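Local structure of putative methyl-accepting chemotaxis signal transduction protein (Campylobacter jejuni subsp. jejuni serotype O:2, 4XMR) at residues N17-L22 / G212-F217; I125-A130 / Y139-S144; A171-N176 / A188-E193; N222-L227 / T241-I246. The protein is the chemoreceptor Tlp3 (CcmL), whose tandem PAS sensory domain binds isoleucine and probably passes the signal across the membrane to the chemotaxis machinery. All blocks are in the same frame, centred on the assembly; numbering follows the deposited sequence.

Interaction 1 of 4, residues N17-L22 / G212-F217; sequences NQTDLL and GDNNFF
Phe-216 reaches out of the loop 212-217 toward one turn of the long helix that holds residues 17-22. From its CB the side chain runs with CG anti to the carbonyl carbon (chi1 -72°), which carries the ring toward the helix. The near end of the ring does the touching: CE1 and CZ lie against the methylene of Gln-18, with CZ 3.7 Å from Gln-18 CB, while CE2 comes within 3.3 Å of Thr-19 OG1. Both partners sit at the ring's edge, near its plane, so the phenyl group meets the helix rim-on. Leu-227 and Ala-229 of strand 224-233 pack on the same side chain. Thr-19 OG1 itself turns back to the carbonyl of Leu-15, one turn earlier in the helix.

Beside the ring no direct hydrogen bond joins the segments, and three waters fill that role. One donates to Thr-19 O and, over 2.7 Å, to Asn-214 OD1. Two more donate to Thr-19 OG1 and to Asn-214 O, the closer of them 2.7 Å from that OG1, and one of this pair also donates to Asn-214 OD1. The same amide oxygen lies 3.6 Å from Leu-22 CD2. The loop enters through a type II turn, Gly-212 to Asn-215, with Gly-212 at positive phi. Such water-bridged packing at the surface joins what is probably the membrane-proximal module, as in other tandem PAS sensors, to the long N-terminal helix.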
loop_
_atom_site.group_PDB
_atom_site.type_symbol
_atom_site.label_atom_id
_atom_site.label_comp_id
_atom_site.label_asym_id
_atom_site.label_seq_id
_atom_site.Cartn_x
_atom_site.Cartn_y
_atom_site.Cartn_z
ATOM N N ASN B 17 -19.378 -12.625 -4.422
ATOM C CA ASN B 17 -18.872 -11.599 -3.525
ATOM C C ASN B 17 -17.791 -12.139 -2.596
ATOM O O ASN B 17 -16.773 -11.475 -2.390
ATOM C CB ASN B 17 -19.987 -10.917 -2.731
ATOM C CG ASN B 17 -19.495 -9.667 -2.003
ATOM O OD1 ASN B 17 -19.211 -8.635 -2.624
ATOM N ND2 ASN B 17 -19.386 -9.756 -0.683
ATOM N N GLN B 18 -17.989 -13.339 -2.053
ATOM C CA GLN B 18 -16.950 -13.928 -1.209
ATOM C C GLN B 18 -15.651 -14.086 -1.992
ATOM O O GLN B 18 -14.567 -13.838 -1.460
ATOM C CB GLN B 18 -17.387 -15.273 -0.628
ATOM C CG GLN B 18 -18.532 -15.164 0.377
ATOM C CD GLN B 18 -18.130 -14.392 1.618
ATOM O OE1 GLN B 18 -18.378 -13.192 1.722
ATOM N NE2 GLN B 18 -17.505 -15.077 2.565
ATOM N N THR B 19 -15.760 -14.457 -3.266
ATOM C CA THR B 19 -14.588 -14.555 -4.134
ATOM C C THR B 19 -13.915 -13.192 -4.274
ATOM O O THR B 19 -12.691 -13.082 -4.173
ATOM C CB THR B 19 -14.982 -15.069 -5.522
ATOM O OG1 THR B 19 -15.527 -16.382 -5.385
ATOM C CG2 THR B 19 -13.773 -15.143 -6.445
ATOM N N ASP B 20 -14.719 -12.154 -4.486
ATOM C CA ASP B 20 -14.179 -10.799 -4.585
ATOM C C ASP B 20 -13.451 -10.379 -3.315
ATOM O O ASP B 20 -12.375 -9.777 -3.364
ATOM C CB ASP B 20 -15.290 -9.789 -4.878
ATOM C CG ASP B 20 -15.824 -9.887 -6.295
ATOM O OD1 ASP B 20 -15.159 -10.492 -7.158
ATOM O OD2 ASP B 20 -16.915 -9.334 -6.537
ATOM N N LEU B 21 -14.035 -10.679 -2.165
ATOM C CA LEU B 21 -13.386 -10.301 -0.913
ATOM C C LEU B 21 -12.113 -11.095 -0.654
ATOM O O LEU B 21 -11.123 -10.540 -0.158
ATOM C CB LEU B 21 -14.354 -10.388 0.268
ATOM C CG LEU B 21 -15.579 -9.483 0.138
ATOM C CD1 LEU B 21 -16.360 -9.546 1.420
ATOM C CD2 LEU B 21 -15.200 -8.048 -0.209
ATOM N N LEU B 22 -12.113 -12.376 -0.988
ATOM C CA LEU B 22 -10.888 -13.148 -0.887
ATOM C C LEU B 22 -9.789 -12.536 -1.758
ATOM O O LEU B 22 -8.632 -12.422 -1.324
ATOM C CB LEU B 22 -11.148 -14.610 -1.261
ATOM C CG LEU B 22 -9.922 -15.524 -1.194
ATOM C CD1 LEU B 22 -9.297 -15.524 0.198
ATOM C CD2 LEU B 22 -10.324 -16.945 -1.596
ATOM N N GLY B 212 -8.830 -27.299 -3.621
ATOM C CA GLY B 212 -8.050 -26.419 -4.473
ATOM C C GLY B 212 -8.474 -24.959 -4.478
ATOM O O GLY B 212 -9.486 -24.572 -3.880
ATOM N N ASP B 213 -7.689 -24.143 -5.177
ATOM C CA ASP B 213 -7.793 -22.688 -5.071
ATOM C C ASP B 213 -9.115 -22.095 -5.558
ATOM O O ASP B 213 -9.574 -22.384 -6.670
ATOM C CB ASP B 213 -6.626 -21.990 -5.791
ATOM C CG ASP B 213 -5.280 -22.228 -5.118
ATOM O OD1 ASP B 213 -5.237 -22.831 -4.026
ATOM O OD2 ASP B 213 -4.256 -21.805 -5.698
ATOM N N ASN B 214 -9.706 -21.267 -4.699
ATOM C CA ASN B 214 -10.937 -20.522 -4.976
ATOM C C ASN B 214 -12.211 -21.331 -5.114
ATOM O O ASN B 214 -13.268 -20.779 -5.417
ATOM C CB ASN B 214 -10.773 -19.583 -6.170
ATOM C CG ASN B 214 -10.177 -18.270 -5.771
ATOM O OD1 ASN B 214 -10.824 -17.469 -5.097
ATOM N ND2 ASN B 214 -8.930 -18.047 -6.156
ATOM N N ASN B 215 -12.115 -22.629 -4.863
ATOM C CA ASN B 215 -13.275 -23.510 -4.948
ATOM C C ASN B 215 -13.950 -23.592 -3.586
ATOM O O ASN B 215 -13.323 -23.940 -2.591
ATOM C CB ASN B 215 -12.853 -24.897 -5.425
ATOM C CG ASN B 215 -12.241 -24.866 -6.807
ATOM O OD1 ASN B 215 -12.743 -24.187 -7.705
ATOM N ND2 ASN B 215 -11.150 -25.598 -6.988
ATOM N N PHE B 216 -15.229 -23.257 -3.532
ATOM C CA PHE B 216 -15.926 -23.260 -2.254
ATOM C C PHE B 216 -16.200 -24.653 -1.724
ATOM O O PHE B 216 -16.537 -25.582 -2.479
ATOM C CB PHE B 216 -17.222 -22.465 -2.335
ATOM C CG PHE B 216 -16.989 -21.001 -2.417
ATOM C CD1 PHE B 216 -16.891 -20.235 -1.262
ATOM C CD2 PHE B 216 -16.810 -20.391 -3.646
ATOM C CE1 PHE B 216 -16.648 -18.874 -1.341
ATOM C CE2 PHE B 216 -16.563 -19.039 -3.732
ATOM C CZ PHE B 216 -16.478 -18.281 -2.581
ATOM N N PHE B 217 -16.089 -24.786 -0.409
ATOM C CA PHE B 217 -16.310 -26.060 0.256
ATOM C C PHE B 217 -17.077 -25.890 1.556
ATOM O O PHE B 217 -17.025 -24.827 2.184
ATOM C CB PHE B 217 -14.975 -26.746 0.542
ATOM C CG PHE B 217 -13.973 -25.871 1.246
ATOM C CD1 PHE B 217 -14.065 -25.634 2.614
ATOM C CD2 PHE B 217 -12.932 -25.291 0.540
ATOM C CE1 PHE B 217 -13.129 -24.828 3.265
ATOM C CE2 PHE B 217 -11.995 -24.482 1.180
ATOM C CZ PHE B 217 -12.094 -24.254 2.536
HETATM O O HOH W 1 -10.623 -14.810 -5.032
HETATM O O HOH W 2 -14.187 -18.491 -6.462
HETATM O O HOH W 3 -13.509 -18.153 -4.384
#

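Interaction 2 of 4, residues I125-A130 / Y139-S144; sequences IFVTPA and YVITYS
Thr-128 and Thr-142 face each other through both backbone and side chain where strand 139-144 runs antiparallel to 125-130. Thr-128 N donates to Thr-142 O at 2.9 Å, and the return bond goes not to a carbonyl but to a hydroxyl: Thr-142 N to Thr-128 OG1, 3.0 Å. That oxygen stands between the backbone N and carbonyl carbon of its own residue (chi1 69°), from where it also donates to Pro-129 O at 2.9 Å, approaching from above that carbonyl's plane. Thus a side chain takes the place of a regular backbone acceptor just where the edge strand breaks its pattern. Farther along, Phe-126 and Ser-144 form a regular hydrogen-bonded pair, Phe-126 N to Ser-144 O and Ser-144 N to Phe-126 O, both 2.9 Å.

On the face carrying Val-127, Ile-141 and Tyr-143, the valine and tyrosine lie side by side and point the same way. Val-127 CG2 is 3.8 Å from Tyr-143 CD2, and its CG1 meets Ile-141 CG2 at 3.7 Å. The tyrosine hydroxyl bonds to Asn-36 of helix 9-48, which lies over this face.

On the other face, a water donates to Phe-126 O and to Ser-144 OG, and the serine hydroxyl also bonds to Trp-115 O. Thr-142 OG1 is held by Tyr-131 and Asp-160, both lining the isoleucine pocket. The chemistry therefore divides by face: apolar packing toward the long helix, and a polar network that ties the hairpin to the ligand site.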
loop_
_atom_site.group_PDB
_atom_site.type_symbol
_atom_site.label_atom_id
_atom_site.label_comp_id
_atom_site.label_asym_id
_atom_site.label_seq_id
_atom_site.Cartn_x
_atom_site.Cartn_y
_atom_site.Cartn_z
ATOM N N ILE B 125 15.766 -10.947 -5.034
ATOM C CA ILE B 125 15.463 -10.644 -3.654
ATOM C C ILE B 125 14.994 -11.935 -3.015
ATOM O O ILE B 125 14.214 -12.692 -3.608
ATOM C CB ILE B 125 14.361 -9.596 -3.542
ATOM C CG1 ILE B 125 14.862 -8.275 -4.100
ATOM C CG2 ILE B 125 13.898 -9.433 -2.084
ATOM C CD1 ILE B 125 13.822 -7.244 -4.165
ATOM N N PHE B 126 15.509 -12.209 -1.828
ATOM C CA PHE B 126 15.022 -13.311 -1.030
ATOM C C PHE B 126 14.061 -12.781 0.018
ATOM O O PHE B 126 14.345 -11.783 0.683
ATOM C CB PHE B 126 16.172 -14.071 -0.368
ATOM C CG PHE B 126 15.724 -15.290 0.375
ATOM C CD1 PHE B 126 15.343 -16.434 -0.315
ATOM C CD2 PHE B 126 15.667 -15.297 1.755
ATOM C CE1 PHE B 126 14.917 -17.558 0.364
ATOM C CE2 PHE B 126 15.240 -16.420 2.442
ATOM C CZ PHE B 126 14.868 -17.554 1.745
ATOM N N VAL B 127 12.927 -13.454 0.164
ATOM C CA VAL B 127 11.948 -13.089 1.174
ATOM C C VAL B 127 11.880 -14.220 2.187
ATOM O O VAL B 127 11.521 -15.350 1.839
ATOM C CB VAL B 127 10.553 -12.895 0.561
ATOM C CG1 VAL B 127 9.565 -12.424 1.629
ATOM C CG2 VAL B 127 10.610 -11.919 -0.612
ATOM N N THR B 128 12.234 -13.940 3.433
ATOM C CA THR B 128 12.208 -14.963 4.458
ATOM C C THR B 128 10.795 -15.211 4.953
ATOM O O THR B 128 9.939 -14.326 4.889
ATOM C CB THR B 128 13.033 -14.564 5.700
ATOM O OG1 THR B 128 12.381 -13.489 6.389
ATOM C CG2 THR B 128 14.433 -14.152 5.317
ATOM N N PRO B 129 10.545 -16.427 5.461
ATOM C CA PRO B 129 9.374 -16.598 6.318
ATOM C C PRO B 129 9.530 -15.682 7.527
ATOM O O PRO B 129 10.660 -15.265 7.854
ATOM C CB PRO B 129 9.470 -18.064 6.759
ATOM C CG PRO B 129 10.387 -18.720 5.761
ATOM C CD PRO B 129 11.352 -17.653 5.352
ATOM N N ALA B 130 8.426 -15.348 8.182
ATOM C CA ALA B 130 8.502 -14.514 9.375
ATOM C C ALA B 130 9.280 -15.223 10.479
ATOM O O ALA B 130 9.176 -16.442 10.650
ATOM C CB ALA B 130 7.107 -14.134 9.860
ATOM N N TYR B 139 8.544 -10.029 15.477
ATOM C CA TYR B 139 8.464 -10.873 14.298
ATOM C C TYR B 139 8.585 -10.016 13.054
ATOM O O TYR B 139 7.904 -8.995 12.914
ATOM C CB TYR B 139 7.176 -11.697 14.311
ATOM C CG TYR B 139 7.150 -12.603 15.513
ATOM C CD1 TYR B 139 7.786 -13.836 15.486
ATOM C CD2 TYR B 139 6.541 -12.202 16.697
ATOM C CE1 TYR B 139 7.789 -14.660 16.595
ATOM C CE2 TYR B 139 6.542 -13.017 17.810
ATOM C CZ TYR B 139 7.166 -14.246 17.750
ATOM O OH TYR B 139 7.169 -15.059 18.855
ATOM N N VAL B 140 9.491 -10.417 12.167
ATOM C CA VAL B 140 9.754 -9.658 10.956
ATOM C C VAL B 140 9.776 -10.556 9.731
ATOM O O VAL B 140 10.025 -11.768 9.816
ATOM C CB VAL B 140 11.106 -8.895 11.017
ATOM C CG1 VAL B 140 11.098 -7.854 12.126
ATOM C CG2 VAL B 140 12.258 -9.877 11.201
ATOM N N ILE B 141 9.494 -9.940 8.593
ATOM C CA ILE B 141 9.787 -10.532 7.306
ATOM C C ILE B 141 10.980 -9.768 6.762
ATOM O O ILE B 141 10.998 -8.521 6.778
ATOM C CB ILE B 141 8.608 -10.368 6.345
ATOM C CG1 ILE B 141 7.411 -11.185 6.849
ATOM C CG2 ILE B 141 9.008 -10.774 4.923
ATOM C CD1 ILE B 141 6.080 -10.742 6.260
ATOM N N THR B 142 11.990 -10.509 6.313
ATOM C CA THR B 142 13.216 -9.912 5.795
ATOM C C THR B 142 13.297 -10.041 4.281
ATOM O O THR B 142 13.040 -11.119 3.721
ATOM C CB THR B 142 14.458 -10.563 6.434
ATOM O OG1 THR B 142 14.451 -10.301 7.839
ATOM C CG2 THR B 142 15.746 -10.005 5.836
ATOM N N TYR B 143 13.628 -8.926 3.631
ATOM C CA TYR B 143 13.891 -8.888 2.209
ATOM C C TYR B 143 15.383 -8.705 2.088
ATOM O O TYR B 143 15.928 -7.742 2.632
ATOM C CB TYR B 143 13.143 -7.713 1.571
ATOM C CG TYR B 143 11.657 -7.810 1.817
ATOM C CD1 TYR B 143 11.101 -7.364 3.010
ATOM C CD2 TYR B 143 10.814 -8.389 0.880
ATOM C CE1 TYR B 143 9.751 -7.481 3.261
ATOM C CE2 TYR B 143 9.446 -8.515 1.130
ATOM C CZ TYR B 143 8.928 -8.056 2.324
ATOM O OH TYR B 143 7.587 -8.138 2.605
ATOM N N SER B 144 16.074 -9.614 1.410
ATOM C CA SER B 144 17.517 -9.488 1.292
ATOM C C SER B 144 17.996 -9.585 -0.147
ATOM O O SER B 144 17.323 -10.163 -1.012
ATOM C CB SER B 144 18.250 -10.495 2.179
ATOM O OG SER B 144 17.936 -11.827 1.805
HETATM O O HOH W 4 15.651 -12.302 3.184
#

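Interaction 3 of 4, residues A171-N176 / A188-E193; sequences AKTPGN and AATNKE
Ala-189 meets the turn 171-176 through its carbonyl oxygen, which lies 3.8 Å from Ala-171 CB. Its backbone N donates to the side-chain oxygen of Gln-167 in helix 163-171.

Thr-190 comes next and fills the bend of the turn. With OG1 beside the backbone N (chi1 -60°), CG2 is left anti to that N and lies between two carbonyls, 3.5 Å from Gly-175 O and 3.7 Å from Ala-171 O. Its OG1 approaches Gly-175 O to 3.2 Å and comes 3.6 Å from Thr-173 OG1, but the hydroxyl's main hydrogen bond runs to Thr-177 O; that of Thr-173 runs to Val-170 O.

At Asn-191 the side chain crosses that of Asn-176, their amide planes 46° apart. Neither amide bonds directly to the other. Two waters instead donate to Asn-176 OD1, one at 2.7 Å; one of them accepts from Asn-191 N and the other from Asn-191 ND2. Asn-191 OD1 meanwhile accepts from Glu-193 N at 3.1 Å, an Asx turn that leads into the short 3-10 segment.

Lys-192 then stretches its extended chain back past the turn, laying CE 3.8 Å from Ala-171 CB. Direct hydrogen bonds between the segments are absent: the touching groups mix methyls with polar atoms whose main hydrogen bonds go elsewhere, and water makes the polar links across.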
loop_
_atom_site.group_PDB
_atom_site.type_symbol
_atom_site.label_atom_id
_atom_site.label_comp_id
_atom_site.label_asym_id
_atom_site.label_seq_id
_atom_site.Cartn_x
_atom_site.Cartn_y
_atom_site.Cartn_z
ATOM N N ALA B 171 -6.250 -7.162 8.591
ATOM C CA ALA B 171 -7.344 -6.917 9.527
ATOM C C ALA B 171 -8.317 -5.833 9.062
ATOM O O ALA B 171 -9.488 -5.829 9.454
ATOM C CB ALA B 171 -6.794 -6.587 10.906
ATOM N N LYS B 172 -7.848 -4.926 8.216
ATOM C CA LYS B 172 -8.693 -3.833 7.742
ATOM C C LYS B 172 -9.531 -4.211 6.530
ATOM O O LYS B 172 -10.427 -3.475 6.137
ATOM C CB LYS B 172 -7.836 -2.604 7.406
ATOM C CG LYS B 172 -7.232 -1.898 8.613
ATOM C CD LYS B 172 -6.430 -0.675 8.171
ATOM C CE LYS B 172 -5.912 0.123 9.356
ATOM N NZ LYS B 172 -7.022 0.718 10.153
ATOM N N THR B 173 -9.231 -5.354 5.928
ATOM C CA THR B 173 -9.958 -5.748 4.730
ATOM C C THR B 173 -11.371 -6.222 5.062
ATOM O O THR B 173 -11.605 -6.791 6.127
ATOM C CB THR B 173 -9.249 -6.894 3.975
ATOM O OG1 THR B 173 -9.230 -8.080 4.787
ATOM C CG2 THR B 173 -7.826 -6.495 3.566
ATOM N N PRO B 174 -12.316 -6.007 4.141
ATOM C CA PRO B 174 -13.654 -6.587 4.332
ATOM C C PRO B 174 -13.637 -8.114 4.318
ATOM O O PRO B 174 -12.676 -8.746 3.868
ATOM C CB PRO B 174 -14.432 -6.076 3.120
ATOM C CG PRO B 174 -13.359 -5.790 2.085
ATOM C CD PRO B 174 -12.188 -5.287 2.863
ATOM N N GLY B 175 -14.714 -8.706 4.812
ATOM C CA GLY B 175 -14.844 -10.148 4.805
ATOM C C GLY B 175 -14.088 -10.822 5.932
ATOM O O GLY B 175 -13.109 -10.282 6.477
ATOM N N ASN B 176 -14.540 -12.028 6.266
ATOM C CA ASN B 176 -13.880 -12.830 7.274
ATOM C C ASN B 176 -12.707 -13.563 6.639
ATOM O O ASN B 176 -12.763 -14.787 6.400
ATOM C CB ASN B 176 -14.859 -13.812 7.894
ATOM C CG ASN B 176 -14.247 -14.588 9.028
ATOM O OD1 ASN B 176 -13.551 -14.022 9.880
ATOM N ND2 ASN B 176 -14.497 -15.892 9.053
ATOM N N ALA B 188 -2.411 -14.220 10.041
ATOM C CA ALA B 188 -3.128 -12.944 10.072
ATOM C C ALA B 188 -4.628 -13.199 9.975
ATOM O O ALA B 188 -5.040 -14.209 9.407
ATOM C CB ALA B 188 -2.684 -12.038 8.926
ATOM N N ALA B 189 -5.448 -12.311 10.536
ATOM C CA ALA B 189 -6.901 -12.483 10.479
ATOM C C ALA B 189 -7.654 -11.170 10.667
ATOM O O ALA B 189 -7.226 -10.307 11.433
ATOM C CB ALA B 189 -7.351 -13.507 11.523
ATOM N N THR B 190 -8.775 -11.025 9.969
ATOM C CA THR B 190 -9.672 -9.888 10.151
ATOM C C THR B 190 -10.295 -9.925 11.538
ATOM O O THR B 190 -10.366 -8.910 12.244
ATOM C CB THR B 190 -10.776 -9.920 9.108
ATOM O OG1 THR B 190 -10.176 -9.860 7.811
ATOM C CG2 THR B 190 -11.724 -8.746 9.286
ATOM N N ASN B 191 -10.756 -11.104 11.921
ATOM C CA ASN B 191 -11.228 -11.336 13.274
ATOM C C ASN B 191 -10.024 -11.788 14.087
ATOM O O ASN B 191 -9.593 -12.931 13.976
ATOM C CB ASN B 191 -12.324 -12.402 13.258
ATOM C CG ASN B 191 -12.785 -12.808 14.649
ATOM O OD1 ASN B 191 -12.376 -12.228 15.658
ATOM N ND2 ASN B 191 -13.658 -13.810 14.704
ATOM N N LYS B 192 -9.470 -10.879 14.886
ATOM C CA LYS B 192 -8.224 -11.161 15.595
ATOM C C LYS B 192 -8.343 -12.301 16.604
ATOM O O LYS B 192 -7.334 -12.804 17.088
ATOM C CB LYS B 192 -7.625 -9.890 16.216
ATOM C CG LYS B 192 -7.020 -8.959 15.163
ATOM C CD LYS B 192 -6.344 -7.719 15.748
ATOM C CE LYS B 192 -5.931 -6.757 14.633
ATOM N NZ LYS B 192 -5.237 -5.527 15.114
ATOM N N GLU B 193 -9.571 -12.724 16.901
ATOM C CA GLU B 193 -9.776 -13.911 17.727
ATOM C C GLU B 193 -9.263 -15.194 17.065
ATOM O O GLU B 193 -8.881 -16.146 17.752
ATOM C CB GLU B 193 -11.252 -14.069 18.105
ATOM C CG GLU B 193 -11.750 -13.050 19.119
ATOM C CD GLU B 193 -12.945 -13.551 19.918
ATOM O OE1 GLU B 193 -13.658 -14.459 19.438
ATOM O OE2 GLU B 193 -13.167 -13.044 21.038
HETATM O O HOH W 5 -10.234 -6.373 12.350
HETATM O O HOH W 6 -10.968 -13.221 9.952
HETATM O O HOH W 7 -14.763 -14.862 12.216
#

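Interaction 4 of 4, residues N222-L227 / T241-I246; sequences NNEERL and TESADI
Arg-226 sends its guanidinium group across to Thr-241, where NH2 donates to OG1 over 2.9 Å along a nearly straight line (171°) within the guanidinium plane. A second N-H uses the same plane: NH1 forms a salt bridge with Glu-224 OE2 at 2.9 Å, although it meets that carboxylate from above its plane. NE bonds to the hydroxyl of Tyr-219, and a water accepts from NH2 while donating to Glu-242 OE1. Partners round the edge thus fix the rotation of the group, whose chain bends at chi3 (62°) to lay one face over the Glu-242 to Ser-243 peptide; Ser-243 N sits 3.3 Å above the plane. Glu-242 OE1 accepts from that same Ser-243 N through its anti lone pair.

The backbones are bound as an antiparallel pair. Leu-227 and Glu-242 form a hydrogen-bonded pair, Leu-227 N to Glu-242 O at 2.8 Å and Glu-242 N to Leu-227 O at 2.9 Å. Beyond Ser-243, the N-cap residue, Ala-244 N still reaches Glu-225 O over 2.9 Å, so the strand partner holds the first turn of the helix. A water joins this carbonyl to Ser-243 OG.

Packing is slighter: Ala-244 CB lies 3.8 Å from Glu-225 CB. The contact closes the open end of the hairpin 224-233/236-243, with strand 217-221 on one flank and Asn-176 bonding to Thr-241 on the other, while Leu-227 and Glu-242 face helix 9-48.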
loop_
_atom_site.group_PDB
_atom_site.type_symbol
_atom_site.label_atom_id
_atom_site.label_comp_id
_atom_site.label_asym_id
_atom_site.label_seq_id
_atom_site.Cartn_x
_atom_site.Cartn_y
_atom_site.Cartn_z
ATOM N N ASN B 222 -16.926 -26.967 15.778
ATOM C CA ASN B 222 -17.790 -26.866 16.954
ATOM C C ASN B 222 -19.264 -27.087 16.611
ATOM O O ASN B 222 -20.139 -26.376 17.111
ATOM C CB ASN B 222 -17.607 -25.514 17.654
ATOM C CG ASN B 222 -16.177 -25.278 18.113
ATOM O OD1 ASN B 222 -15.527 -26.178 18.649
ATOM N ND2 ASN B 222 -15.680 -24.064 17.903
ATOM N N ASN B 223 -19.520 -28.059 15.738
ATOM C CA ASN B 223 -20.873 -28.393 15.293
ATOM C C ASN B 223 -21.612 -27.275 14.546
ATOM O O ASN B 223 -22.842 -27.259 14.506
ATOM C CB ASN B 223 -21.724 -28.918 16.459
ATOM C CG ASN B 223 -22.144 -30.366 16.269
ATOM O OD1 ASN B 223 -23.201 -30.649 15.706
ATOM N ND2 ASN B 223 -21.313 -31.290 16.739
ATOM N N GLU B 224 -20.861 -26.348 13.956
ATOM C CA GLU B 224 -21.448 -25.328 13.089
ATOM C C GLU B 224 -21.006 -25.542 11.649
ATOM O O GLU B 224 -19.806 -25.580 11.366
ATOM C CB GLU B 224 -21.044 -23.920 13.528
ATOM C CG GLU B 224 -21.450 -22.845 12.516
ATOM C CD GLU B 224 -20.896 -21.472 12.845
ATOM O OE1 GLU B 224 -21.700 -20.569 13.155
ATOM O OE2 GLU B 224 -19.663 -21.295 12.782
ATOM N N GLU B 225 -21.973 -25.678 10.743
ATOM C CA GLU B 225 -21.670 -25.776 9.316
ATOM C C GLU B 225 -21.199 -24.436 8.780
ATOM O O GLU B 225 -21.787 -23.404 9.079
ATOM C CB GLU B 225 -22.897 -26.232 8.525
ATOM C CG GLU B 225 -23.268 -27.687 8.726
ATOM C CD GLU B 225 -22.211 -28.641 8.209
ATOM O OE1 GLU B 225 -21.450 -28.263 7.293
ATOM O OE2 GLU B 225 -22.141 -29.778 8.723
ATOM N N ARG B 226 -20.145 -24.468 7.973
ATOM C CA ARG B 226 -19.567 -23.259 7.401
ATOM C C ARG B 226 -19.236 -23.480 5.928
ATOM O O ARG B 226 -19.218 -24.620 5.436
ATOM C CB ARG B 226 -18.304 -22.851 8.177
ATOM C CG ARG B 226 -18.556 -22.564 9.661
ATOM C CD ARG B 226 -17.320 -22.040 10.389
ATOM N NE ARG B 226 -16.867 -20.773 9.821
ATOM C CZ ARG B 226 -17.385 -19.575 10.100
ATOM N NH1 ARG B 226 -18.391 -19.444 10.959
ATOM N NH2 ARG B 226 -16.886 -18.495 9.511
ATOM N N LEU B 227 -18.988 -22.382 5.225
ATOM C CA LEU B 227 -18.568 -22.425 3.838
ATOM C C LEU B 227 -17.283 -21.624 3.726
ATOM O O LEU B 227 -17.154 -20.530 4.295
ATOM C CB LEU B 227 -19.629 -21.812 2.926
ATOM C CG LEU B 227 -19.387 -22.081 1.435
ATOM C CD1 LEU B 227 -19.770 -23.521 1.065
ATOM C CD2 LEU B 227 -20.152 -21.091 0.579
ATOM N N THR B 241 -14.161 -17.425 5.114
ATOM C CA THR B 241 -15.187 -18.368 5.532
ATOM C C THR B 241 -16.382 -17.634 6.110
ATOM O O THR B 241 -16.258 -16.492 6.580
ATOM C CB THR B 241 -14.691 -19.391 6.586
ATOM O OG1 THR B 241 -14.476 -18.732 7.843
ATOM C CG2 THR B 241 -13.414 -20.091 6.138
ATOM N N GLU B 242 -17.532 -18.300 6.067
ATOM C CA GLU B 242 -18.751 -17.751 6.620
ATOM C C GLU B 242 -19.615 -18.876 7.161
ATOM O O GLU B 242 -19.545 -20.007 6.686
ATOM C CB GLU B 242 -19.527 -16.988 5.543
ATOM C CG GLU B 242 -20.729 -16.223 6.061
ATOM C CD GLU B 242 -20.382 -15.267 7.200
ATOM O OE1 GLU B 242 -20.317 -15.713 8.368
ATOM O OE2 GLU B 242 -20.188 -14.065 6.931
ATOM N N SER B 243 -20.431 -18.566 8.159
ATOM C CA SER B 243 -21.425 -19.516 8.644
ATOM C C SER B 243 -22.402 -19.904 7.535
ATOM O O SER B 243 -22.850 -19.048 6.765
ATOM C CB SER B 243 -22.212 -18.899 9.796
ATOM O OG SER B 243 -23.339 -19.679 10.114
ATOM N N ALA B 244 -22.762 -21.185 7.465
ATOM C CA ALA B 244 -23.759 -21.638 6.495
ATOM C C ALA B 244 -25.091 -20.917 6.707
ATOM O O ALA B 244 -25.850 -20.706 5.759
ATOM C CB ALA B 244 -23.943 -23.148 6.588
ATOM N N ASP B 245 -25.357 -20.535 7.954
ATOM C CA ASP B 245 -26.586 -19.831 8.306
ATOM C C ASP B 245 -26.550 -18.340 7.967
ATOM O O ASP B 245 -27.556 -17.647 8.103
ATOM C CB ASP B 245 -26.956 -20.037 9.779
ATOM C CG ASP B 245 -27.555 -21.401 10.046
ATOM O OD1 ASP B 245 -27.756 -22.169 9.084
ATOM O OD2 ASP B 245 -27.842 -21.697 11.224
ATOM N N ILE B 246 -25.391 -17.849 7.541
ATOM C CA ILE B 246 -25.308 -16.498 7.002
ATOM C C ILE B 246 -25.389 -16.557 5.478
ATOM O O ILE B 246 -26.031 -15.717 4.844
ATOM C CB ILE B 246 -24.049 -15.752 7.495
ATOM C CG1 ILE B 246 -24.213 -15.390 8.973
ATOM C CG2 ILE B 246 -23.813 -14.491 6.676
ATOM C CD1 ILE B 246 -23.010 -14.729 9.587
HETATM O O HOH W 8 -24.210 -22.269 10.194
HETATM O O HOH W 9 -17.975 -15.985 10.239
#

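Overall arrangement
Interaction 2 stands apart from the others in place. It is partly buried, in the sheet beside the isoleucine pocket, about 27 Å from interaction 1 and 35 Å from interaction 4 between centres. The other three are surface contacts of the second sheet's region, and they touch one another: Leu-21 packs on Pro-174 and Gly-175, Phe-216 on Leu-227, and Asn-176 probably bonds to Thr-241. Interactions 2 and 4 are hairpin pairs bound by direct backbone bonds, with a charged network added at the exposed site. Interactions 1 and 3, involving loops, rely on water bridges. Helix 9-48 runs past all four, linking both sheets.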